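Protein YgiW (Escherichia coli, PDB 1NNX) is a periplasmic protein of unknown function whose single domain adopts the bacterial OB fold, a scaffold that in other proteins often binds oligonucleotides or oligosaccharides. Local coordinates at residues 42-54 / 57-70. Numbering follows the deposited sequence.
Sequences LRGNIVERISDDL and FKDASGTINVDIDH. With SO4 (sulfate ion), chain B.
With CG turned fully away from its own backbone N (chi1 -180°), Phe57 lays its ring across the strand 42-51, while Ile46, whose CG1 in the modelled conformer sits beside its backbone N (chi1 -70°), brings CD1 to the ring edge, 3.6 Å from Phe57 CD1 and near the ring plane. The same methyl also meets Val66 CG2 and, in the modelled conformer of that residue, Ile68 CD1, joining strand 54-59, strand 62-67 and the residue that follows on the interior face. At the far end of the ring, Leu42 CB lies 3.6 Å from Phe57 CE2, and Gly44, with no side chain to point at the ring, takes Phe57 CZ close against its backbone, 3.2 Å from Gly44 N. Val84 and Ile86 of the strand 84-93 also pack on Phe57, placing it in the hydrophobic interior of the OB fold.

Beside this packing, Asn45 and Lys58 form an antiparallel hydrogen-bonded pair, with both N-H groups pointing nearly straight at carbonyl oxygens in the carbonyl planes; Asn45 N to Lys58 O measures 2.9 Å. Within the type II turn from Ser51 to Leu54, Asp53 O accepts from Ile68 N at 2.9 Å, extending the pairing past Leu54 and Asp67. There the side chains of Asp53 and Asp69 lie side by side with their carboxylate planes turned 49° apart, and one water donates to both, weakly to Asp69, while accepting from His70 N; Asp69 OD2 takes Lys71 N. The contact thus couples an apolar interior to an acidic, hydrated end, where the shared water and the N-H of Lys71 probably ease the repulsion between carboxylates.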
loop_
_atom_site.group_PDB
_atom_site.type_symbol
_atom_site.label_atom_id
_atom_site.label_comp_id
_atom_site.label_asym_id
_atom_site.label_seq_id
_atom_site.Cartn_x
_atom_site.Cartn_y
_atom_site.Cartn_z
ATOM N N LEU A 42 1.508 4.686 -3.305
ATOM C CA LEU A 42 0.102 5.095 -3.307
ATOM C C LEU A 42 -0.125 6.176 -2.274
ATOM O O LEU A 42 0.633 6.267 -1.262
ATOM C CB LEU A 42 -0.809 3.878 -2.964
ATOM C CG LEU A 42 -0.594 2.665 -3.857
ATOM C CD1 LEU A 42 -1.403 1.495 -3.201
ATOM C CD2 LEU A 42 -0.997 2.897 -5.239
ATOM N N ARG A 43 -1.156 6.983 -2.460
ATOM C CA ARG A 43 -1.499 7.976 -1.493
ATOM C C ARG A 43 -2.975 7.890 -1.198
ATOM O O ARG A 43 -3.790 7.726 -2.122
ATOM C CB ARG A 43 -1.147 9.399 -1.975
ATOM C CG ARG A 43 0.332 9.673 -1.841
ATOM C CD ARG A 43 0.668 11.150 -2.278
ATOM N NE ARG A 43 2.033 11.510 -1.927
ATOM C CZ ARG A 43 2.380 12.730 -1.530
ATOM N NH1 ARG A 43 1.452 13.671 -1.430
ATOM N NH2 ARG A 43 3.645 13.020 -1.279
ATOM N N GLY A 44 -3.347 7.945 0.079
ATOM C CA GLY A 44 -4.743 7.823 0.407
ATOM C C GLY A 44 -4.893 7.734 1.891
ATOM O O GLY A 44 -4.152 8.361 2.636
ATOM N N ASN A 45 -5.899 7.004 2.297
ATOM C CA ASN A 45 -6.216 6.884 3.712
ATOM C C ASN A 45 -6.385 5.446 4.152
ATOM O O ASN A 45 -6.950 4.592 3.408
ATOM C CB ASN A 45 -7.531 7.643 3.965
ATOM C CG ASN A 45 -7.419 9.155 3.571
ATOM O OD1 ASN A 45 -7.592 9.481 2.414
ATOM N ND2 ASN A 45 -7.072 9.994 4.478
ATOM N N ILE A 46 -5.891 5.164 5.360
ATOM C CA ILE A 46 -6.101 3.837 5.974
ATOM C C ILE A 46 -7.463 4.009 6.703
ATOM O O ILE A 46 -7.566 4.843 7.630
ATOM C CB ILE A 46 -5.003 3.503 6.983
ATOM C CG1 ILE A 46 -3.648 3.235 6.235
ATOM C CG2 ILE A 46 -5.296 2.082 7.583
ATOM C CD1 ILE A 46 -3.540 2.038 5.302
ATOM N N VAL A 47 -8.471 3.263 6.283
ATOM C CA VAL A 47 -9.823 3.436 6.831
ATOM C C VAL A 47 -10.339 2.354 7.747
ATOM O O VAL A 47 -11.350 2.604 8.386
ATOM C CB VAL A 47 -10.841 3.695 5.688
ATOM C CG1 VAL A 47 -10.397 4.927 4.891
ATOM C CG2 VAL A 47 -10.938 2.520 4.722
ATOM N N GLU A 48 -9.667 1.203 7.843
ATOM C CA GLU A 48 -10.134 0.120 8.735
ATOM C C GLU A 48 -9.028 -0.885 8.904
ATOM O O GLU A 48 -8.179 -1.105 8.002
ATOM C CB GLU A 48 -11.381 -0.518 8.109
ATOM C CG GLU A 48 -12.032 -1.626 8.907
ATOM C CD GLU A 48 -13.288 -2.180 8.232
ATOM O OE1 GLU A 48 -13.261 -2.489 7.009
ATOM O OE2 GLU A 48 -14.294 -2.343 8.954
ATOM N N ARG A 49 -8.981 -1.484 10.098
ATOM C CA ARG A 49 -8.042 -2.563 10.332
ATOM C C ARG A 49 -8.893 -3.835 10.193
ATOM O O ARG A 49 -9.951 -3.965 10.839
ATOM C CB ARG A 49 -7.466 -2.454 11.753
ATOM C CG ARG A 49 -6.499 -3.589 12.063
ATOM C CD ARG A 49 -5.768 -3.293 13.348
ATOM N NE ARG A 49 -4.620 -4.177 13.520
ATOM C CZ ARG A 49 -3.740 -4.040 14.504
ATOM N NH1 ARG A 49 -3.892 -3.084 15.382
ATOM N NH2 ARG A 49 -2.687 -4.833 14.585
ATOM N N ILE A 50 -8.497 -4.750 9.321
ATOM C CA ILE A 50 -9.286 -5.968 9.115
ATOM C C ILE A 50 -8.852 -7.182 9.927
ATOM O O ILE A 50 -9.664 -8.066 10.186
ATOM C CB ILE A 50 -9.934 -6.281 7.651
ATOM C CG1 ILE A 50 -10.886 -5.148 7.176
ATOM C CG2 ILE A 50 -10.946 -7.493 7.795
ATOM C CD1 ILE A 50 -12.008 -4.839 8.128
ATOM N N SER A 51 -7.602 -7.226 10.343
ATOM C CA SER A 51 -7.104 -8.339 11.141
ATOM C C SER A 51 -5.667 -7.992 11.496
ATOM O O SER A 51 -5.261 -6.823 11.342
ATOM C CB SER A 51 -7.155 -9.627 10.318
ATOM O OG SER A 51 -6.326 -9.529 9.171
ATOM N N ASP A 52 -4.901 -8.970 11.995
ATOM C CA ASP A 52 -3.509 -8.686 12.327
ATOM C C ASP A 52 -2.697 -8.234 11.114
ATOM O O ASP A 52 -2.477 -8.955 10.130
ATOM C CB ASP A 52 -2.781 -9.867 12.958
ATOM C CG ASP A 52 -1.468 -9.440 13.631
ATOM O OD1 ASP A 52 -0.474 -10.205 13.563
ATOM O OD2 ASP A 52 -1.432 -8.329 14.234
ATOM N N ASP A 53 -2.222 -7.027 11.233
ATOM C CA ASP A 53 -1.446 -6.418 10.186
ATOM C C ASP A 53 -2.162 -6.175 8.844
ATOM O O ASP A 53 -1.547 -5.607 7.976
ATOM C CB ASP A 53 -0.135 -7.202 9.957
ATOM C CG ASP A 53 0.688 -7.357 11.235
ATOM O OD1 ASP A 53 0.543 -6.531 12.154
ATOM O OD2 ASP A 53 1.493 -8.298 11.318
ATOM N N LEU A 54 -3.448 -6.508 8.675
ATOM C CA LEU A 54 -4.137 -6.247 7.380
ATOM C C LEU A 54 -5.138 -5.095 7.539
ATOM O O LEU A 54 -5.995 -5.069 8.405
ATOM C CB LEU A 54 -4.850 -7.502 6.917
ATOM C CG LEU A 54 -5.101 -7.561 5.397
ATOM C CD1 LEU A 54 -3.794 -7.348 4.569
ATOM C CD2 LEU A 54 -5.660 -8.957 5.078
ATOM N N PHE A 57 -6.983 0.263 2.596
ATOM C CA PHE A 57 -6.450 1.543 2.122
ATOM C C PHE A 57 -7.371 2.043 1.000
ATOM O O PHE A 57 -7.685 1.313 0.090
ATOM C CB PHE A 57 -5.043 1.286 1.602
ATOM C CG PHE A 57 -4.378 2.520 1.095
ATOM C CD1 PHE A 57 -3.721 3.404 1.925
ATOM C CD2 PHE A 57 -4.391 2.764 -0.273
ATOM C CE1 PHE A 57 -3.042 4.531 1.380
ATOM C CE2 PHE A 57 -3.718 3.880 -0.796
ATOM C CZ PHE A 57 -3.051 4.735 0.051
ATOM N N LYS A 58 -7.749 3.310 1.081
ATOM C CA LYS A 58 -8.664 3.907 0.090
ATOM C C LYS A 58 -8.111 5.186 -0.503
ATOM O O LYS A 58 -7.522 5.998 0.164
ATOM C CB LYS A 58 -9.993 4.171 0.789
ATOM C CG LYS A 58 -11.113 4.768 -0.049
ATOM C CD LYS A 58 -12.272 5.070 0.870
ATOM C CE LYS A 58 -13.505 5.570 0.159
ATOM N NZ LYS A 58 -14.652 5.616 1.112
ATOM N N ASP A 59 -8.281 5.297 -1.803
ATOM C CA ASP A 59 -7.962 6.578 -2.505
ATOM C C ASP A 59 -9.207 6.852 -3.340
ATOM O O ASP A 59 -10.208 6.139 -3.306
ATOM C CB ASP A 59 -6.641 6.619 -3.297
ATOM C CG ASP A 59 -6.626 5.859 -4.588
ATOM O OD1 ASP A 59 -7.662 5.295 -4.990
ATOM O OD2 ASP A 59 -5.534 5.855 -5.223
ATOM N N ALA A 60 -9.181 7.964 -4.087
ATOM C CA ALA A 60 -10.360 8.268 -4.880
ATOM C C ALA A 60 -10.792 7.225 -5.926
ATOM O O ALA A 60 -11.939 7.247 -6.383
ATOM C CB ALA A 60 -10.126 9.588 -5.584
ATOM N N SER A 61 -9.896 6.341 -6.340
ATOM C CA SER A 61 -10.193 5.342 -7.327
ATOM C C SER A 61 -10.676 3.985 -6.823
ATOM O O SER A 61 -11.213 3.225 -7.595
ATOM C CB SER A 61 -8.974 5.116 -8.208
ATOM O OG SER A 61 -7.903 4.401 -7.516
ATOM N N GLY A 62 -10.478 3.689 -5.541
ATOM C CA GLY A 62 -10.863 2.365 -5.058
ATOM C C GLY A 62 -10.176 2.036 -3.752
ATOM O O GLY A 62 -9.536 2.892 -3.115
ATOM N N THR A 63 -10.378 0.804 -3.307
ATOM C CA THR A 63 -9.750 0.351 -2.036
ATOM C C THR A 63 -8.965 -0.914 -2.289
ATOM O O THR A 63 -9.203 -1.677 -3.267
ATOM C CB THR A 63 -10.784 0.044 -0.927
ATOM O OG1 THR A 63 -11.631 -1.060 -1.341
ATOM C CG2 THR A 63 -11.606 1.296 -0.578
ATOM N N ILE A 64 -7.970 -1.158 -1.429
ATOM C CA ILE A 64 -7.144 -2.337 -1.569
ATOM C C ILE A 64 -6.661 -2.680 -0.177
ATOM O O ILE A 64 -6.481 -1.774 0.694
ATOM C CB ILE A 64 -5.937 -2.078 -2.509
ATOM C CG1 ILE A 64 -5.227 -3.403 -2.819
ATOM C CG2 ILE A 64 -4.957 -1.004 -1.913
ATOM C CD1 ILE A 64 -4.140 -3.226 -3.927
ATOM N N ASN A 65 -6.416 -3.961 0.046
ATOM C CA ASN A 65 -5.916 -4.355 1.367
ATOM C C ASN A 65 -4.394 -4.175 1.395
ATOM O O ASN A 65 -3.733 -4.420 0.391
ATOM C CB ASN A 65 -6.260 -5.836 1.654
ATOM C CG ASN A 65 -7.742 -6.060 1.779
ATOM O OD1 ASN A 65 -8.506 -5.141 2.127
ATOM N ND2 ASN A 65 -8.168 -7.317 1.532
ATOM N N VAL A 66 -3.874 -3.734 2.530
ATOM C CA VAL A 66 -2.442 -3.508 2.685
ATOM C C VAL A 66 -1.943 -4.194 3.973
ATOM O O VAL A 66 -2.641 -4.243 5.008
ATOM C CB VAL A 66 -2.082 -2.005 2.697
ATOM C CG1 VAL A 66 -2.570 -1.344 1.347
ATOM C CG2 VAL A 66 -2.717 -1.249 3.856
ATOM N N ASP A 67 -0.774 -4.791 3.875
ATOM C CA ASP A 67 -0.155 -5.464 5.045
ATOM C C ASP A 67 0.894 -4.543 5.620
ATOM O O ASP A 67 1.867 -4.234 4.948
ATOM C CB ASP A 67 0.471 -6.791 4.596
ATOM C CG ASP A 67 1.268 -7.520 5.718
ATOM O OD1 ASP A 67 1.495 -8.741 5.543
ATOM O OD2 ASP A 67 1.686 -6.908 6.735
ATOM N N ILE A 68 0.687 -4.110 6.861
ATOM C CA ILE A 68 1.593 -3.174 7.560
ATOM C C ILE A 68 2.033 -3.821 8.883
ATOM O O ILE A 68 1.214 -3.974 9.775
ATOM C CB ILE A 68 0.899 -1.876 7.882
ATOM C CG1 ILE A 68 0.346 -1.231 6.588
ATOM C CG2 ILE A 68 1.886 -0.951 8.505
ATOM C CD1 ILE A 68 -0.551 -0.024 6.800
ATOM N N ASP A 69 3.273 -4.261 8.899
ATOM C CA ASP A 69 3.845 -4.876 10.133
ATOM C C ASP A 69 3.933 -3.802 11.183
ATOM O O ASP A 69 4.103 -2.606 10.932
ATOM C CB ASP A 69 5.242 -5.394 9.839
ATOM C CG ASP A 69 5.860 -6.178 11.025
ATOM O OD1 ASP A 69 5.570 -7.398 11.149
ATOM O OD2 ASP A 69 6.625 -5.573 11.828
ATOM N N HIS A 70 3.859 -4.248 12.433
ATOM C CA HIS A 70 3.946 -3.362 13.568
ATOM C C HIS A 70 5.200 -2.402 13.458
ATOM O O HIS A 70 5.145 -1.216 13.829
ATOM C CB HIS A 70 4.273 -4.097 14.912
ATOM C CG HIS A 70 4.457 -3.191 16.112
ATOM N ND1 HIS A 70 3.394 -2.675 16.819
ATOM C CD2 HIS A 70 5.577 -2.742 16.726
ATOM C CE1 HIS A 70 3.851 -1.939 17.815
ATOM N NE2 HIS A 70 5.172 -1.961 17.777
HETATM S S SO4 B . -13.305 -1.097 -4.652
HETATM O O1 SO4 B . -13.615 -0.350 -3.422
HETATM O O2 SO4 B . -14.300 -0.695 -5.670
HETATM O O3 SO4 B . -11.953 -0.845 -5.172
HETATM O O4 SO4 B . -13.418 -2.549 -4.310
HETATM O O HOH W 1 -2.790 6.320 -4.813
HETATM O O HOH W 2 -9.110 8.319 0.842
HETATM O O HOH W 3 3.460 -7.035 13.020
#